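Local coordinates for protein short chain dehydrogenase (Mycobacterium smegmatis, PDB 3UCX) that probably works as an oxidoreductase of the short-chain dehydrogenase/reductase family, built on a Rossmann fold that in its relatives binds a nicotinamide adenine dinucleotide cofactor, at residues 65-70 / 76-81; 80-85 / 129-134; 192-195 / 201-204; 215-220 / 227-232. All coordinates share one frame; numbering follows the deposited sequence.

Contact 1: residues 65-70 / 76-81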
loop_
_atom_site.group_PDB
_atom_site.type_symbol
_atom_site.label_atom_id
_atom_site.label_comp_id
_atom_site.label_asym_id
_atom_site.label_seq_id
_atom_site.Cartn_x
_atom_site.Cartn_y
_atom_site.Cartn_z
ATOM N N VAL A 65 -16.568 -21.225 27.171
ATOM C CA VAL A 65 -17.949 -21.040 26.737
ATOM C C VAL A 65 -18.136 -21.464 25.286
ATOM O O VAL A 65 -17.651 -20.808 24.365
ATOM C CB VAL A 65 -18.427 -19.573 26.889
ATOM C CG1 VAL A 65 -19.918 -19.470 26.597
ATOM C CG2 VAL A 65 -18.105 -19.026 28.275
ATOM N N GLY A 66 -18.885 -22.546 25.085
ATOM C CA GLY A 66 -19.257 -22.992 23.740
ATOM C C GLY A 66 -20.068 -21.929 23.039
ATOM O O GLY A 66 -21.132 -21.535 23.518
ATOM N N THR A 67 -19.557 -21.443 21.914
ATOM C CA THR A 67 -20.137 -20.293 21.220
ATOM C C THR A 67 -20.001 -20.438 19.702
ATOM O O THR A 67 -18.893 -20.589 19.164
ATOM C CB THR A 67 -19.427 -18.975 21.625
ATOM O OG1 THR A 67 -19.457 -18.831 23.038
ATOM C CG2 THR A 67 -20.096 -17.750 20.995
ATOM N N ASP A 68 -21.132 -20.369 19.018
ATOM C CA ASP A 68 -21.150 -20.184 17.586
ATOM C C ASP A 68 -21.263 -18.676 17.350
ATOM O O ASP A 68 -22.321 -18.072 17.571
ATOM C CB ASP A 68 -22.340 -20.925 16.986
ATOM C CG ASP A 68 -22.422 -20.775 15.499
ATOM O OD1 ASP A 68 -21.733 -19.914 14.912
ATOM O OD2 ASP A 68 -23.211 -21.515 14.919
ATOM N N ILE A 69 -20.169 -18.066 16.912
ATOM C CA ILE A 69 -20.115 -16.598 16.852
ATOM C C ILE A 69 -20.919 -16.065 15.659
ATOM O O ILE A 69 -21.059 -14.844 15.505
ATOM C CB ILE A 69 -18.669 -16.035 16.839
ATOM C CG1 ILE A 69 -17.886 -16.495 15.592
ATOM C CG2 ILE A 69 -17.936 -16.415 18.123
ATOM C CD1 ILE A 69 -16.533 -15.806 15.413
ATOM N N THR A 70 -21.457 -16.971 14.832
ATOM C CA THR A 70 -22.415 -16.579 13.799
ATOM C C THR A 70 -23.842 -16.427 14.337
ATOM O O THR A 70 -24.730 -16.032 13.585
ATOM C CB THR A 70 -22.432 -17.537 12.571
ATOM O OG1 THR A 70 -23.064 -18.777 12.915
ATOM C CG2 THR A 70 -21.025 -17.787 12.043
ATOM N N ALA A 76 -24.543 -13.268 22.664
ATOM C CA ALA A 76 -25.107 -12.577 23.817
ATOM C C ALA A 76 -24.858 -13.368 25.085
ATOM O O ALA A 76 -24.516 -12.800 26.128
ATOM C CB ALA A 76 -26.605 -12.305 23.631
ATOM N N HIS A 77 -25.018 -14.684 24.994
ATOM C CA HIS A 77 -24.733 -15.568 26.122
ATOM C C HIS A 77 -23.272 -15.510 26.532
ATOM O O HIS A 77 -22.972 -15.404 27.719
ATOM C CB HIS A 77 -25.166 -17.007 25.801
ATOM C CG HIS A 77 -24.825 -18.014 26.875
ATOM N ND1 HIS A 77 -25.456 -18.046 28.069
ATOM C CD2 HIS A 77 -23.899 -19.063 26.893
ATOM C CE1 HIS A 77 -24.956 -19.046 28.818
ATOM N NE2 HIS A 77 -24.004 -19.670 28.101
ATOM N N LEU A 78 -22.353 -15.578 25.574
ATOM C CA LEU A 78 -20.909 -15.418 25.883
ATOM C C LEU A 78 -20.599 -14.119 26.640
ATOM O O LEU A 78 -19.866 -14.125 27.616
ATOM C CB LEU A 78 -20.079 -15.466 24.596
ATOM C CG LEU A 78 -18.585 -15.161 24.681
ATOM C CD1 LEU A 78 -17.862 -16.235 25.493
ATOM C CD2 LEU A 78 -17.992 -15.031 23.271
ATOM N N VAL A 79 -21.157 -13.007 26.181
ATOM C CA VAL A 79 -20.986 -11.729 26.863
ATOM C C VAL A 79 -21.551 -11.807 28.289
ATOM O O VAL A 79 -20.892 -11.418 29.243
ATOM C CB VAL A 79 -21.654 -10.573 26.082
ATOM C CG1 VAL A 79 -21.575 -9.263 26.865
ATOM C CG2 VAL A 79 -21.000 -10.424 24.708
ATOM N N ASP A 80 -22.766 -12.320 28.427
ATOM C CA ASP A 80 -23.392 -12.413 29.747
ATOM C C ASP A 80 -22.563 -13.285 30.701
ATOM O O ASP A 80 -22.299 -12.893 31.847
ATOM C CB ASP A 80 -24.840 -12.919 29.639
ATOM C CG ASP A 80 -25.793 -11.889 29.038
ATOM O OD1 ASP A 80 -25.486 -10.673 29.052
ATOM O OD2 ASP A 80 -26.871 -12.295 28.532
ATOM N N GLU A 81 -22.074 -14.421 30.214
ATOM C CA GLU A 81 -21.290 -15.325 31.076
ATOM C C GLU A 81 -19.963 -14.698 31.488
ATOM O O GLU A 81 -19.538 -14.811 32.637
ATOM C CB GLU A 81 -21.079 -16.679 30.403
ATOM C CG GLU A 81 -22.343 -17.527 30.348
ATOM C CD GLU A 81 -22.816 -17.967 31.722
ATOM O OE1 GLU A 81 -22.017 -18.534 32.489
ATOM O OE2 GLU A 81 -23.989 -17.727 32.038
#
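Leu78 turns its CG away from the backbone N (chi1 173°), and with chi2 at 66° its CD1 is brought against Val65 on the strand edge. Val65 has CG1 in the same relation to its own N (chi1 -173°), so its two methyls straddle the incoming group: CD1 of Leu78 lies 3.7 Å from Val65 CB, 4.0 Å from Val65 CG1 and 3.9 Å from Val65 CG2. The preceding residue and the next turn of the helix extend this patch. His77 brings the CD2 corner of its imidazole to 4.0 Å from Val65 CG1, while Glu81 CB approaches Val65 CG2 at 4.3 Å; Glu81 CG lies over one face of the His77 ring, toward its rim.

Thr67 meets Leu78 nearly at a right angle. Its OG1 is 3.8 Å from Leu78 CB but spends its hydrogen bond on Val65 O at 3.0 Å, coming from well above the carbonyl plane. Beyond it Asp68 OD1 accepts from Thr70 N, which makes an Asx turn, and from Thr70 OG1 on the same carboxylate face. Strand 62-66, outermost at one side of the sheet, thus leads through this turn into helix 72-85, whose Leu78 packs on it and on adjacent strand 37-42: a strand-to-helix connection of the Rossmann fold.

Contact 2: residues 80-85 / 129-134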
loop_
_atom_site.group_PDB
_atom_site.type_symbol
_atom_site.label_atom_id
_atom_site.label_comp_id
_atom_site.label_asym_id
_atom_site.label_seq_id
_atom_site.Cartn_x
_atom_site.Cartn_y
_atom_site.Cartn_z
ATOM N N ASP A 80 -22.766 -12.320 28.427
ATOM C CA ASP A 80 -23.392 -12.413 29.747
ATOM C C ASP A 80 -22.563 -13.285 30.701
ATOM O O ASP A 80 -22.299 -12.893 31.847
ATOM C CB ASP A 80 -24.840 -12.919 29.639
ATOM C CG ASP A 80 -25.793 -11.889 29.038
ATOM O OD1 ASP A 80 -25.486 -10.673 29.052
ATOM O OD2 ASP A 80 -26.871 -12.295 28.532
ATOM N N GLU A 81 -22.074 -14.421 30.214
ATOM C CA GLU A 81 -21.290 -15.325 31.076
ATOM C C GLU A 81 -19.963 -14.698 31.488
ATOM O O GLU A 81 -19.538 -14.811 32.637
ATOM C CB GLU A 81 -21.079 -16.679 30.403
ATOM C CG GLU A 81 -22.343 -17.527 30.348
ATOM C CD GLU A 81 -22.816 -17.967 31.722
ATOM O OE1 GLU A 81 -22.017 -18.534 32.489
ATOM O OE2 GLU A 81 -23.989 -17.727 32.038
ATOM N N THR A 82 -19.324 -14.004 30.553
ATOM C CA THR A 82 -18.084 -13.281 30.834
ATOM C C THR A 82 -18.266 -12.199 31.887
ATOM O O THR A 82 -17.448 -12.039 32.789
ATOM C CB THR A 82 -17.556 -12.635 29.529
ATOM O OG1 THR A 82 -17.243 -13.672 28.593
ATOM C CG2 THR A 82 -16.327 -11.781 29.790
ATOM N N MET A 83 -19.322 -11.414 31.745
ATOM C CA MET A 83 -19.554 -10.318 32.678
ATOM C C MET A 83 -19.970 -10.866 34.050
ATOM O O MET A 83 -19.606 -10.309 35.079
ATOM C CB MET A 83 -20.570 -9.347 32.080
ATOM C CG MET A 83 -20.092 -8.764 30.738
ATOM S SD MET A 83 -18.391 -8.119 30.743
ATOM C CE MET A 83 -18.796 -6.791 31.884
ATOM N N LYS A 84 -20.673 -11.990 34.060
ATOM C CA LYS A 84 -21.014 -12.664 35.320
ATOM C C LYS A 84 -19.742 -13.205 36.022
ATOM O O LYS A 84 -19.568 -13.048 37.224
ATOM C CB LYS A 84 -22.035 -13.782 35.039
ATOM C CG LYS A 84 -22.451 -14.580 36.254
ATOM C CD LYS A 84 -23.297 -15.796 35.887
ATOM C CE LYS A 84 -23.476 -16.683 37.114
ATOM N NZ LYS A 84 -24.093 -18.014 36.820
ATOM N N ALA A 85 -18.833 -13.809 35.266
ATOM C CA ALA A 85 -17.621 -14.406 35.851
ATOM C C ALA A 85 -16.566 -13.372 36.229
ATOM O O ALA A 85 -15.949 -13.485 37.277
ATOM C CB ALA A 85 -17.000 -15.413 34.887
ATOM N N GLN A 129 -18.805 -6.088 18.756
ATOM C CA GLN A 129 -19.962 -5.297 19.153
ATOM C C GLN A 129 -20.503 -5.733 20.510
ATOM O O GLN A 129 -20.812 -4.882 21.369
ATOM C CB GLN A 129 -21.045 -5.353 18.070
ATOM C CG GLN A 129 -20.585 -4.631 16.807
ATOM C CD GLN A 129 -21.618 -4.536 15.696
ATOM O OE1 GLN A 129 -22.522 -5.382 15.584
ATOM N NE2 GLN A 129 -21.480 -3.503 14.854
ATOM N N GLY A 130 -20.597 -7.053 20.718
ATOM C CA GLY A 130 -21.039 -7.608 21.986
ATOM C C GLY A 130 -20.210 -7.138 23.164
ATOM O O GLY A 130 -20.743 -6.850 24.240
ATOM N N PHE A 131 -18.904 -7.060 22.953
ATOM C CA PHE A 131 -17.986 -6.602 23.983
ATOM C C PHE A 131 -17.635 -5.118 23.934
ATOM O O PHE A 131 -16.783 -4.670 24.681
ATOM C CB PHE A 131 -16.731 -7.489 23.964
ATOM C CG PHE A 131 -16.962 -8.844 24.598
ATOM C CD1 PHE A 131 -17.248 -8.949 25.939
ATOM C CD2 PHE A 131 -16.915 -10.000 23.843
ATOM C CE1 PHE A 131 -17.459 -10.180 26.533
ATOM C CE2 PHE A 131 -17.115 -11.236 24.421
ATOM C CZ PHE A 131 -17.404 -11.333 25.766
ATOM N N THR A 132 -18.314 -4.338 23.098
ATOM C CA THR A 132 -18.021 -2.909 23.045
ATOM C C THR A 132 -18.292 -2.221 24.388
ATOM O O THR A 132 -17.456 -1.424 24.839
ATOM C CB THR A 132 -18.703 -2.204 21.860
ATOM O OG1 THR A 132 -18.073 -2.606 20.637
ATOM C CG2 THR A 132 -18.667 -0.655 21.989
ATOM N N PRO A 133 -19.423 -2.545 25.060
ATOM C CA PRO A 133 -19.636 -1.895 26.332
ATOM C C PRO A 133 -18.526 -2.165 27.361
ATOM O O PRO A 133 -18.070 -1.240 28.060
ATOM C CB PRO A 133 -20.998 -2.454 26.780
ATOM C CG PRO A 133 -21.715 -2.700 25.503
ATOM C CD PRO A 133 -20.644 -3.230 24.590
ATOM N N ALA A 134 -18.069 -3.407 27.418
ATOM C CA ALA A 134 -16.966 -3.773 28.292
ATOM C C ALA A 134 -15.676 -3.067 27.902
ATOM O O ALA A 134 -15.015 -2.488 28.751
ATOM C CB ALA A 134 -16.781 -5.284 28.327
#
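Phe131, Met83 and Thr82 bury the most surface here, and the first and last of them form the centre of the contact. Phe131 occupies the break between two helices, and its ring reaches across to helix 72-85 with CE1 and CZ leading. Thr82 meets this rim edge-on instead of lying over a face: its CB sits in the ring plane, OG1 is 3.7 Å from Phe131 CZ, and CG2 is 3.8 Å from Phe131 CE1. The threonine therefore spans one bond of the ring with both of its branches. With chi1 at -63°, OG1 stands beside its own backbone N and can turn back along the helix, where it hydrogen-bonds to Leu78 O. The hydroxyl is thus satisfied within its own helix although it is buried against a hydrocarbon edge.

Met83 comes in one residue further along. Its chain bends at both chi2 (-48°) and chi3 (-66°), folding the thioether toward the second segment, and SD makes an apolar contact with Ala134 CB at 4.1 Å. No hydrogen bond crosses between the segments, so the join rests on packing alone.

Val89, in the loop that follows helix 72-85, touches Thr82, Phe131 and Ala134 and so lines the same seam. Phe131 is the first residue to leave helical geometry after helix 110-130 and also the N-cap position of helix 132-138. Through its ring, which also touches Leu78 and Val79, helix 72-85 packs against the junction of these two helices.

Contact 3: residues 192-195 / 201-204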
loop_
_atom_site.group_PDB
_atom_site.type_symbol
_atom_site.label_atom_id
_atom_site.label_comp_id
_atom_site.label_asym_id
_atom_site.label_seq_id
_atom_site.Cartn_x
_atom_site.Cartn_y
_atom_site.Cartn_z
ATOM N N TYR A 192 2.211 -18.923 7.116
ATOM C CA TYR A 192 2.253 -20.225 7.758
ATOM C C TYR A 192 2.768 -20.055 9.164
ATOM O O TYR A 192 3.638 -19.216 9.422
ATOM C CB TYR A 192 3.212 -21.153 7.027
ATOM C CG TYR A 192 2.671 -21.751 5.777
ATOM C CD1 TYR A 192 1.646 -22.691 5.825
ATOM C CD2 TYR A 192 3.205 -21.422 4.551
ATOM C CE1 TYR A 192 1.156 -23.276 4.665
ATOM C CE2 TYR A 192 2.719 -21.986 3.386
ATOM C CZ TYR A 192 1.702 -22.915 3.450
ATOM O OH TYR A 192 1.245 -23.486 2.280
ATOM N N ILE A 193 2.251 -20.860 10.076
ATOM C CA ILE A 193 2.654 -20.776 11.454
ATOM C C ILE A 193 3.149 -22.144 11.919
ATOM O O ILE A 193 2.369 -23.078 12.016
ATOM C CB ILE A 193 1.522 -20.300 12.376
ATOM C CG1 ILE A 193 0.884 -18.994 11.872
ATOM C CG2 ILE A 193 2.075 -20.079 13.778
ATOM C CD1 ILE A 193 -0.281 -18.508 12.736
ATOM N N TRP A 194 4.435 -22.220 12.239
ATOM C CA TRP A 194 5.061 -23.492 12.562
ATOM C C TRP A 194 4.765 -23.921 13.952
ATOM O O TRP A 194 4.905 -23.158 14.906
ATOM C CB TRP A 194 6.571 -23.428 12.331
ATOM C CG TRP A 194 7.270 -24.751 12.517
ATOM C CD1 TRP A 194 8.219 -25.081 13.476
ATOM C CD2 TRP A 194 7.110 -25.956 11.697
ATOM N NE1 TRP A 194 8.636 -26.391 13.333
ATOM C CE2 TRP A 194 8.019 -26.963 12.262
ATOM C CE3 TRP A 194 6.336 -26.290 10.594
ATOM C CZ2 TRP A 194 8.108 -28.248 11.741
ATOM C CZ3 TRP A 194 6.446 -27.587 10.067
ATOM C CH2 TRP A 194 7.314 -28.538 10.627
ATOM N N GLY A 195 4.382 -25.190 14.059
ATOM C CA GLY A 195 4.133 -25.856 15.311
ATOM C C GLY A 195 3.673 -27.273 15.014
ATOM O O GLY A 195 3.781 -27.746 13.873
ATOM N N TYR A 201 0.514 -31.510 9.115
ATOM C CA TYR A 201 0.016 -31.186 7.807
ATOM C C TYR A 201 1.104 -31.344 6.755
ATOM O O TYR A 201 0.868 -31.929 5.689
ATOM C CB TYR A 201 -0.522 -29.765 7.792
ATOM C CG TYR A 201 -0.960 -29.340 6.435
ATOM C CD1 TYR A 201 -2.064 -29.922 5.831
ATOM C CD2 TYR A 201 -0.262 -28.365 5.737
ATOM C CE1 TYR A 201 -2.468 -29.528 4.567
ATOM C CE2 TYR A 201 -0.660 -27.964 4.484
ATOM C CZ TYR A 201 -1.762 -28.552 3.906
ATOM O OH TYR A 201 -2.133 -28.148 2.654
ATOM N N PHE A 202 2.299 -30.835 7.041
ATOM C CA PHE A 202 3.413 -31.018 6.111
ATOM C C PHE A 202 3.767 -32.515 5.954
ATOM O O PHE A 202 4.158 -32.952 4.866
ATOM C CB PHE A 202 4.631 -30.199 6.532
ATOM C CG PHE A 202 4.519 -28.706 6.232
ATOM C CD1 PHE A 202 3.407 -28.160 5.592
ATOM C CD2 PHE A 202 5.572 -27.857 6.548
ATOM C CE1 PHE A 202 3.334 -26.796 5.315
ATOM C CE2 PHE A 202 5.502 -26.505 6.291
ATOM C CZ PHE A 202 4.388 -25.971 5.659
ATOM N N GLU A 203 3.629 -33.285 7.024
ATOM C CA GLU A 203 3.864 -34.739 6.951
ATOM C C GLU A 203 2.876 -35.425 6.010
ATOM O O GLU A 203 3.277 -36.261 5.195
ATOM C CB GLU A 203 3.835 -35.358 8.342
ATOM C CG GLU A 203 5.078 -35.008 9.144
ATOM C CD GLU A 203 4.977 -35.385 10.601
ATOM O OE1 GLU A 203 3.860 -35.692 11.060
ATOM O OE2 GLU A 203 6.015 -35.358 11.295
ATOM N N HIS A 204 1.603 -35.052 6.102
ATOM C CA HIS A 204 0.578 -35.527 5.163
ATOM C C HIS A 204 0.902 -35.166 3.731
ATOM O O HIS A 204 0.843 -36.021 2.836
ATOM C CB HIS A 204 -0.790 -34.965 5.536
ATOM C CG HIS A 204 -1.876 -35.334 4.562
ATOM N ND1 HIS A 204 -2.480 -36.542 4.575
ATOM C CD2 HIS A 204 -2.447 -34.616 3.504
ATOM C CE1 HIS A 204 -3.398 -36.594 3.586
ATOM N NE2 HIS A 204 -3.373 -35.416 2.928
#
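Phe202 enters the gap between Tyr192 and Trp194, and its side chain can be followed outward from the helix. CB points toward the loop, and chi1 of -76° sets CG beside the backbone N, sending the ring out between the two aromatic residues. On one flank of the ring CD2 comes first, 3.6 Å from Trp194 CZ3; the next atom, CE2, is still 4.0 Å from the same Trp194 CZ3. On the other flank CE1 lies 4.2 Å from Tyr192 CE1. At the tip, CZ stands over one face of the Tyr192 ring, displaced toward its rim.

The two aromatic neighbours are therefore met in different ways. Against Tyr192 the pair is T-shaped, with the edge of Phe202 directed at the tyrosine face, ring centroids 5.6 Å apart and planes at 71°. Against Trp194 the approach is oblique: the phenyl ring and the six-membered ring of the indole are inclined at 37°, and a corner of the indole makes the touch. Trp194 presents that corner while its NE1 is turned to another partner, a hydrogen bond to a bound pentaethylene glycol that probably came from the crystallisation liquor.

Together the three rings make an aromatic cluster that packs the middle of helix 196-208 back against the loop leaving strand 184-190. Helix 213-221 packs alongside: its Ile216 touches Phe202, its Ala220 touches Tyr192, and its Tyr217 meets Trp194 edge-to-face. Leu229, in the loop before helix 232-243, contacts both Tyr192 and Phe202.

Contact 4: residues 215-220 / 227-232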
loop_
_atom_site.group_PDB
_atom_site.type_symbol
_atom_site.label_atom_id
_atom_site.label_comp_id
_atom_site.label_asym_id
_atom_site.label_seq_id
_atom_site.Cartn_x
_atom_site.Cartn_y
_atom_site.Cartn_z
ATOM N N ASP A 215 11.633 -30.622 2.407
ATOM C CA ASP A 215 11.350 -30.069 1.091
ATOM C C ASP A 215 10.152 -29.110 1.157
ATOM O O ASP A 215 10.178 -28.009 0.587
ATOM C CB ASP A 215 11.060 -31.235 0.125
ATOM C CG ASP A 215 10.843 -30.798 -1.309
ATOM O OD1 ASP A 215 11.091 -29.619 -1.652
ATOM O OD2 ASP A 215 10.428 -31.662 -2.120
ATOM N N ILE A 216 9.104 -29.547 1.854
ATOM C CA ILE A 216 7.853 -28.791 1.933
ATOM C C ILE A 216 8.107 -27.549 2.778
ATOM O O ILE A 216 7.759 -26.432 2.385
ATOM C CB ILE A 216 6.723 -29.609 2.619
ATOM C CG1 ILE A 216 6.460 -30.929 1.886
ATOM C CG2 ILE A 216 5.446 -28.770 2.719
ATOM C CD1 ILE A 216 5.664 -30.762 0.622
ATOM N N TYR A 217 8.745 -27.743 3.933
ATOM C CA TYR A 217 9.054 -26.616 4.815
ATOM C C TYR A 217 9.917 -25.601 4.088
ATOM O O TYR A 217 9.607 -24.404 4.073
ATOM C CB TYR A 217 9.736 -27.062 6.115
ATOM C CG TYR A 217 10.090 -25.924 7.059
ATOM C CD1 TYR A 217 11.235 -25.138 6.855
ATOM C CD2 TYR A 217 9.304 -25.647 8.163
ATOM C CE1 TYR A 217 11.571 -24.111 7.721
ATOM C CE2 TYR A 217 9.614 -24.601 9.026
ATOM C CZ TYR A 217 10.749 -23.836 8.801
ATOM O OH TYR A 217 11.072 -22.818 9.667
ATOM N N ASN A 218 11.004 -26.055 3.479
ATOM C CA ASN A 218 11.912 -25.133 2.804
ATOM C C ASN A 218 11.208 -24.402 1.648
ATOM O O ASN A 218 11.432 -23.208 1.456
ATOM C CB ASN A 218 13.175 -25.862 2.291
ATOM C CG ASN A 218 14.067 -26.379 3.412
ATOM O OD1 ASN A 218 14.130 -25.809 4.506
ATOM N ND2 ASN A 218 14.798 -27.455 3.125
ATOM N N ALA A 219 10.351 -25.093 0.890
ATOM C CA ALA A 219 9.575 -24.425 -0.159
ATOM C C ALA A 219 8.660 -23.343 0.436
ATOM O O ALA A 219 8.570 -22.240 -0.106
ATOM C CB ALA A 219 8.772 -25.417 -1.032
ATOM N N ALA A 220 8.012 -23.646 1.550
ATOM C CA ALA A 220 7.123 -22.696 2.192
ATOM C C ALA A 220 7.905 -21.470 2.698
ATOM O O ALA A 220 7.404 -20.332 2.631
ATOM C CB ALA A 220 6.381 -23.360 3.338
ATOM N N LYS A 227 14.418 -17.237 5.928
ATOM C CA LYS A 227 14.395 -18.634 5.497
ATOM C C LYS A 227 13.934 -19.551 6.611
ATOM O O LYS A 227 14.453 -20.658 6.790
ATOM C CB LYS A 227 15.760 -19.057 4.965
ATOM C CG LYS A 227 16.341 -18.087 3.959
ATOM C CD LYS A 227 15.441 -17.914 2.755
ATOM C CE LYS A 227 15.952 -16.767 1.912
ATOM N NZ LYS A 227 15.039 -16.441 0.793
ATOM N N ARG A 228 12.949 -19.064 7.367
ATOM C CA ARG A 228 12.251 -19.876 8.367
ATOM C C ARG A 228 10.820 -19.380 8.446
ATOM O O ARG A 228 10.537 -18.232 8.102
ATOM C CB ARG A 228 12.902 -19.784 9.752
ATOM C CG ARG A 228 13.213 -18.402 10.279
ATOM C CD ARG A 228 13.932 -18.467 11.620
ATOM N NE ARG A 228 14.439 -17.152 12.094
ATOM C CZ ARG A 228 13.744 -16.292 12.850
ATOM N NH1 ARG A 228 12.500 -16.561 13.205
ATOM N NH2 ARG A 228 14.294 -15.152 13.257
ATOM N N LEU A 229 9.922 -20.255 8.871
ATOM C CA LEU A 229 8.536 -19.870 9.096
ATOM C C LEU A 229 8.430 -19.333 10.523
ATOM O O LEU A 229 9.115 -19.829 11.435
ATOM C CB LEU A 229 7.630 -21.094 8.928
ATOM C CG LEU A 229 7.562 -21.734 7.542
ATOM C CD1 LEU A 229 6.581 -22.899 7.571
ATOM C CD2 LEU A 229 7.136 -20.711 6.481
ATOM N N PRO A 230 7.561 -18.321 10.745
ATOM C CA PRO A 230 7.314 -17.923 12.112
ATOM C C PRO A 230 6.641 -19.042 12.896
ATOM O O PRO A 230 5.903 -19.844 12.324
ATOM C CB PRO A 230 6.390 -16.699 11.973
ATOM C CG PRO A 230 5.698 -16.917 10.708
ATOM C CD PRO A 230 6.689 -17.617 9.798
ATOM N N THR A 231 6.949 -19.104 14.184
ATOM C CA THR A 231 6.394 -20.104 15.089
ATOM C C THR A 231 5.118 -19.588 15.741
ATOM O O THR A 231 4.849 -18.388 15.710
ATOM C CB THR A 231 7.355 -20.425 16.219
ATOM O OG1 THR A 231 7.514 -19.266 17.051
ATOM C CG2 THR A 231 8.742 -20.918 15.669
ATOM N N GLU A 232 4.354 -20.503 16.330
ATOM C CA GLU A 232 3.158 -20.129 17.069
ATOM C C GLU A 232 3.510 -19.101 18.136
ATOM O O GLU A 232 2.792 -18.098 18.296
ATOM C CB GLU A 232 2.493 -21.361 17.680
ATOM C CG GLU A 232 1.871 -22.268 16.634
ATOM C CD GLU A 232 1.174 -23.477 17.225
ATOM O OE1 GLU A 232 0.810 -23.452 18.433
ATOM O OE2 GLU A 232 0.954 -24.439 16.459
HETATM O O HOH W 1 9.834 -22.401 11.889
HETATM O O HOH W 2 14.531 -22.741 4.777
#
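Tyr217 and Leu229 lie side by side with their chains running in opposite senses, so that the leucine branch runs back along the ring while the phenol reaches forward to the leucine backbone. Leu229 CG lies above the rim of the ring in an off-centre CH-pi contact, 4.3 Å from the Tyr217 centroid and 29° from its normal. CD1 of Leu229 continues along the ring to within 3.8 Å of Tyr217 CE2. The other methyl, CD2, turns to the helix backbone and is 3.9 Å from Ala220 O.

At the far end of the ring, Leu229 N donates to Tyr217 OH in a nearly straight bond (2.9 Å, 165° at the hydrogen). The anti placement of CG relative to the tyrosine N (chi1 179°) carries the hydroxyl out to this amide. Arg228 packs its CA against the same oxygen at 3.4 Å. A water near the ring plane joins Tyr217 OH to Leu229 O, donating to the carbonyl, so the phenol is tied to both backbone polar groups of one residue. A second water bridges Asn218 OD1 and Lys227 O by donating to both.

The guanidinium of Arg228 serves other partners: a salt bridge to Glu234 and a hydrogen bond to Ser248 O of a neighbouring subunit. Through Tyr217 and Ala220, helix 213-221 packs on the loop that leads into helix 232-243, where Thr231 is the N-cap, while helix 196-208 packs on Leu229 through Leu198.

The four contacts form two pairs on opposite sides of the chain's centre. Contacts 1 and 2 share Asp80 and Glu81 of helix 72-85, with centres about 9 Å apart; Val79 and Leu78 of the first touch Phe131 of the second. Contacts 3 and 4, about 8 Å between centres, are joined by probable backbone hydrogen bonds, Trp194 N to Pro230 O (2.8 Å) and Glu232 N to Trp194 O (3.1 Å). Pentaethylene glycol, probably from the crystallisation liquor, lies about 3 Å from the Trp194 side chain and about 4 Å from that of Tyr217. Between pairs, centres are about 30 to 38 Å apart.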